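Local structure of glutathione S-transferase domain (4MF5) at residues R42-V56 / L87-P99. The protein probably acts as a glutathione transferase of the Ure2p-like group and binds glutathione. Numbering follows the deposited sequence.
Sequences RLQLYSLPTPNGVKV and LNPNNKIPAIIDP. With GSH (glutathione), chain D.
Ile93 pushes its side chain into the bend between strand 43-47 and the start of helix 51-63. CG1 sits between the backbone N and the carbonyl carbon (chi1 67°), and CD1 reaches over to Thr50 OG1 at 3.2 Å, with Leu48 O and Gly53 N also close. CG2 rests near Ser47 CA. Pro94 follows a cis peptide bond and turns its ring to the helix. Its CD lies 3.5 Å from Asn52 O, its CG meets Val56 CG2 obliquely at 3.7 Å, and its CB faces Ser47 OG.

Beyond this corner strands 43-47 and 95-98 run antiparallel. Gln44 pairs with Ile97 and Tyr46 with Ala95, each through two backbone hydrogen bonds; the bond from Gln44 N to Ile97 O is nearly straight (177°). Leu45 and Ile96 form the non-hydrogen-bonded pair between them. On their face of the sheet, Ile96 CG2 touches both Leu43 CD2 and Leu45 CD1, each at 3.9 Å. On the other face lies the Tyr46 ring. Ala95 O and Ile97 N are at its edge. Leu87 CD2 touches Tyr46 CD2 at 3.5 Å, the two side chains crossing at about a right angle. Ile97 CD1 packs against Tyr46 OH at 3.6 Å. His70 of strand 67-71 lies nearly parallel to this ring.

Glutathione lies against Thr50, Asn52 and Ile93. Ile93 N donates to its O2 (2.9 Å, 162°). Asn52 ND2 bonds weakly to OE1, while Asn52 OD1 accepts from Trp211 NE1. Thr50, the helix N-cap, lines the thiol side. A cis-proline beside a glutathione-binding backbone amide is the hallmark of the thioredoxin-like N-terminal domain of glutathione transferases.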
# COMPACT_ATOMS: atom_id res chain seq x y z
N ARG A 42 -6.54 -14.07 -23.12
CA ARG A 42 -6.85 -14.05 -21.69
C ARG A 42 -5.83 -13.21 -20.94
O ARG A 42 -4.65 -13.20 -21.29
CB ARG A 42 -6.81 -15.47 -21.10
CG ARG A 42 -7.76 -16.43 -21.80
CD ARG A 42 -7.78 -17.87 -21.28
NE ARG A 42 -8.49 -18.72 -22.26
CZ ARG A 42 -8.60 -20.05 -22.23
NH1 ARG A 42 -8.05 -20.75 -21.27
NH2 ARG A 42 -9.28 -20.68 -23.18
N LEU A 43 -6.28 -12.56 -19.88
CA LEU A 43 -5.38 -11.94 -18.94
C LEU A 43 -4.30 -12.95 -18.54
O LEU A 43 -4.58 -14.12 -18.20
CB LEU A 43 -6.18 -11.48 -17.73
CG LEU A 43 -5.38 -10.75 -16.64
CD1 LEU A 43 -6.24 -9.69 -15.96
CD2 LEU A 43 -4.81 -11.72 -15.61
N GLN A 44 -3.04 -12.49 -18.57
CA GLN A 44 -1.89 -13.31 -18.22
C GLN A 44 -1.50 -12.99 -16.78
O GLN A 44 -1.29 -11.83 -16.44
CB GLN A 44 -0.74 -12.96 -19.16
CG GLN A 44 -1.07 -13.15 -20.64
CD GLN A 44 -1.20 -14.61 -21.01
OE1 GLN A 44 -0.26 -15.39 -20.82
NE2 GLN A 44 -2.35 -15.00 -21.53
N LEU A 45 -1.38 -14.02 -15.96
CA LEU A 45 -1.00 -13.89 -14.56
C LEU A 45 0.35 -14.56 -14.35
O LEU A 45 0.50 -15.74 -14.64
CB LEU A 45 -2.04 -14.55 -13.66
CG LEU A 45 -1.68 -14.63 -12.18
CD1 LEU A 45 -1.59 -13.25 -11.55
CD2 LEU A 45 -2.68 -15.50 -11.43
N TYR A 46 1.31 -13.81 -13.81
CA TYR A 46 2.66 -14.31 -13.53
C TYR A 46 2.80 -14.28 -12.01
O TYR A 46 2.89 -13.22 -11.41
CB TYR A 46 3.70 -13.46 -14.24
CG TYR A 46 3.39 -13.24 -15.71
CD1 TYR A 46 3.81 -14.13 -16.70
CD2 TYR A 46 2.67 -12.11 -16.11
CE1 TYR A 46 3.51 -13.90 -18.03
CE2 TYR A 46 2.37 -11.89 -17.43
CZ TYR A 46 2.79 -12.78 -18.39
OH TYR A 46 2.47 -12.50 -19.70
N SER A 47 2.70 -15.45 -11.38
CA SER A 47 2.52 -15.49 -9.95
C SER A 47 3.03 -16.77 -9.32
O SER A 47 3.54 -17.67 -9.99
CB SER A 47 1.03 -15.28 -9.67
OG SER A 47 0.79 -14.99 -8.30
N LEU A 48 2.86 -16.83 -8.01
CA LEU A 48 3.19 -17.97 -7.16
C LEU A 48 2.14 -17.92 -6.06
O LEU A 48 1.74 -16.84 -5.68
CB LEU A 48 4.58 -17.81 -6.56
CG LEU A 48 5.20 -18.99 -5.81
CD1 LEU A 48 5.49 -20.15 -6.75
CD2 LEU A 48 6.48 -18.53 -5.12
N PRO A 49 1.73 -19.07 -5.49
CA PRO A 49 0.64 -19.02 -4.50
C PRO A 49 1.02 -18.58 -3.08
O PRO A 49 0.56 -19.14 -2.08
CB PRO A 49 0.07 -20.45 -4.48
CG PRO A 49 0.71 -21.15 -5.57
CD PRO A 49 1.96 -20.44 -5.97
N THR A 50 1.77 -17.51 -3.00
CA THR A 50 2.06 -16.84 -1.75
C THR A 50 0.93 -15.87 -1.45
O THR A 50 0.10 -15.63 -2.30
CB THR A 50 3.37 -16.07 -1.90
OG1 THR A 50 3.15 -15.08 -2.91
CG2 THR A 50 4.52 -16.99 -2.30
N PRO A 51 0.91 -15.24 -0.27
CA PRO A 51 -0.25 -14.37 0.01
C PRO A 51 -0.49 -13.27 -0.99
O PRO A 51 -1.65 -13.00 -1.36
CB PRO A 51 0.05 -13.83 1.41
CG PRO A 51 0.89 -14.89 2.00
CD PRO A 51 1.74 -15.47 0.93
N ASN A 52 0.54 -12.58 -1.44
CA ASN A 52 0.32 -11.51 -2.40
C ASN A 52 -0.15 -12.05 -3.74
O ASN A 52 -0.97 -11.41 -4.40
CB ASN A 52 1.56 -10.66 -2.59
CG ASN A 52 1.91 -9.87 -1.34
OD1 ASN A 52 1.03 -9.53 -0.55
ND2 ASN A 52 3.18 -9.51 -1.19
N GLY A 53 0.36 -13.21 -4.16
CA GLY A 53 -0.07 -13.81 -5.40
C GLY A 53 -1.52 -14.26 -5.37
O GLY A 53 -2.28 -14.03 -6.32
N VAL A 54 -1.91 -14.92 -4.29
CA VAL A 54 -3.26 -15.44 -4.24
C VAL A 54 -4.30 -14.36 -4.11
O VAL A 54 -5.46 -14.58 -4.46
CB VAL A 54 -3.47 -16.52 -3.14
CG1 VAL A 54 -2.50 -17.68 -3.36
CG2 VAL A 54 -3.39 -15.95 -1.74
N LYS A 55 -3.97 -13.15 -3.65
CA LYS A 55 -4.94 -12.08 -3.73
C LYS A 55 -5.49 -12.01 -5.15
O LYS A 55 -6.70 -11.81 -5.36
CB LYS A 55 -4.31 -10.72 -3.38
CG LYS A 55 -3.77 -10.55 -1.98
CD LYS A 55 -3.07 -9.21 -1.89
CE LYS A 55 -2.25 -8.96 -0.64
NZ LYS A 55 -1.53 -7.68 -0.75
N VAL A 56 -4.58 -12.03 -6.13
CA VAL A 56 -4.96 -11.82 -7.51
C VAL A 56 -5.65 -13.04 -8.11
O VAL A 56 -6.66 -12.89 -8.78
CB VAL A 56 -3.76 -11.34 -8.32
CG1 VAL A 56 -4.12 -11.22 -9.79
CG2 VAL A 56 -3.28 -10.00 -7.77
N LEU A 87 8.51 -6.75 -16.83
CA LEU A 87 7.13 -6.47 -16.44
C LEU A 87 7.07 -5.84 -15.04
O LEU A 87 6.40 -4.84 -14.83
CB LEU A 87 6.28 -7.74 -16.48
CG LEU A 87 4.82 -7.57 -16.10
CD1 LEU A 87 4.12 -6.52 -16.97
CD2 LEU A 87 4.09 -8.89 -16.17
N ASN A 88 7.78 -6.44 -14.08
CA ASN A 88 7.85 -5.87 -12.74
C ASN A 88 9.29 -5.62 -12.35
O ASN A 88 10.00 -6.55 -11.94
CB ASN A 88 7.20 -6.73 -11.65
CG ASN A 88 7.24 -6.00 -10.32
OD1 ASN A 88 7.74 -4.87 -10.25
ND2 ASN A 88 6.73 -6.60 -9.27
N PRO A 89 9.76 -4.37 -12.49
CA PRO A 89 11.16 -4.07 -12.15
C PRO A 89 11.49 -4.24 -10.65
O PRO A 89 12.66 -4.25 -10.30
CB PRO A 89 11.29 -2.61 -12.58
CG PRO A 89 9.92 -2.06 -12.44
CD PRO A 89 9.02 -3.17 -12.91
N ASN A 90 10.47 -4.38 -9.80
CA ASN A 90 10.66 -4.70 -8.39
C ASN A 90 10.86 -6.20 -8.15
O ASN A 90 11.07 -6.59 -7.01
CB ASN A 90 9.49 -4.17 -7.58
CG ASN A 90 9.71 -4.24 -6.09
OD1 ASN A 90 10.79 -3.90 -5.59
ND2 ASN A 90 8.67 -4.60 -5.35
N ASN A 91 10.80 -7.04 -9.19
CA ASN A 91 11.15 -8.45 -9.05
C ASN A 91 10.24 -9.23 -8.10
O ASN A 91 10.67 -10.25 -7.56
CB ASN A 91 12.68 -8.69 -8.82
CG ASN A 91 13.20 -8.41 -7.41
OD1 ASN A 91 12.92 -9.16 -6.44
ND2 ASN A 91 14.07 -7.42 -7.31
N LYS A 92 8.98 -8.82 -7.98
CA LYS A 92 8.06 -9.44 -7.06
C LYS A 92 6.80 -9.91 -7.77
O LYS A 92 6.30 -9.29 -8.70
CB LYS A 92 7.68 -8.46 -5.96
CG LYS A 92 8.79 -8.00 -5.09
CD LYS A 92 9.50 -9.08 -4.33
CE LYS A 92 10.66 -8.48 -3.53
NZ LYS A 92 10.21 -7.67 -2.36
N ILE A 93 6.28 -11.03 -7.33
CA ILE A 93 4.97 -11.46 -7.80
C ILE A 93 3.88 -10.86 -6.91
O ILE A 93 4.11 -10.48 -5.78
CB ILE A 93 4.87 -12.99 -7.87
CG1 ILE A 93 4.93 -13.63 -6.48
CG2 ILE A 93 5.91 -13.58 -8.83
CD1 ILE A 93 3.57 -13.71 -5.82
N PRO A 94 2.67 -10.75 -7.44
CA PRO A 94 2.23 -11.06 -8.79
C PRO A 94 2.39 -9.90 -9.75
O PRO A 94 2.56 -8.74 -9.35
CB PRO A 94 0.74 -11.36 -8.58
CG PRO A 94 0.37 -10.37 -7.52
CD PRO A 94 1.54 -10.30 -6.60
N ALA A 95 2.28 -10.22 -11.03
CA ALA A 95 2.14 -9.21 -12.08
C ALA A 95 1.21 -9.77 -13.13
O ALA A 95 1.04 -10.99 -13.25
CB ALA A 95 3.50 -8.87 -12.67
N ILE A 96 0.58 -8.88 -13.89
CA ILE A 96 -0.34 -9.26 -14.96
C ILE A 96 -0.05 -8.50 -16.24
O ILE A 96 0.52 -7.42 -16.23
CB ILE A 96 -1.83 -9.01 -14.56
CG1 ILE A 96 -2.13 -7.53 -14.34
CG2 ILE A 96 -2.21 -9.85 -13.35
CD1 ILE A 96 -3.59 -7.17 -14.37
N ILE A 97 -0.52 -9.08 -17.34
CA ILE A 97 -0.78 -8.31 -18.56
C ILE A 97 -2.20 -8.63 -18.99
O ILE A 97 -2.50 -9.80 -19.29
CB ILE A 97 0.19 -8.63 -19.72
CG1 ILE A 97 1.64 -8.29 -19.32
CG2 ILE A 97 -0.23 -7.85 -20.96
CD1 ILE A 97 2.67 -8.91 -20.23
N ASP A 98 -3.07 -7.62 -18.99
CA ASP A 98 -4.42 -7.81 -19.51
C ASP A 98 -4.37 -7.44 -20.99
O ASP A 98 -4.19 -6.27 -21.30
CB ASP A 98 -5.43 -6.95 -18.78
CG ASP A 98 -6.87 -7.23 -19.21
OD1 ASP A 98 -7.05 -8.04 -20.16
OD2 ASP A 98 -7.79 -6.65 -18.60
N PRO A 99 -4.55 -8.41 -21.93
CA PRO A 99 -4.50 -8.05 -23.35
C PRO A 99 -5.61 -7.09 -23.74
O PRO A 99 -5.45 -6.33 -24.71
CB PRO A 99 -4.64 -9.40 -24.05
CG PRO A 99 -5.38 -10.25 -23.10
CD PRO A 99 -4.88 -9.84 -21.74
CG1 GSH D . 4.89 -9.05 -3.47
CD1 GSH D . 5.20 -10.50 -3.31
OE1 GSH D . 4.39 -11.35 -2.91
N2 GSH D . 6.42 -10.82 -3.66
CA2 GSH D . 7.31 -11.68 -2.92
C2 GSH D . 8.29 -12.10 -3.95
O2 GSH D . 7.94 -12.11 -5.18
CB2 GSH D . 6.85 -12.95 -2.26
SG2 GSH D . 5.12 -13.33 -2.48
N3 GSH D . 9.49 -12.41 -3.51
CA3 GSH D . 10.57 -12.61 -4.44
C3 GSH D . 11.85 -12.04 -3.88
O31 GSH D . 11.81 -11.56 -2.72
O32 GSH D . 12.90 -12.05 -4.55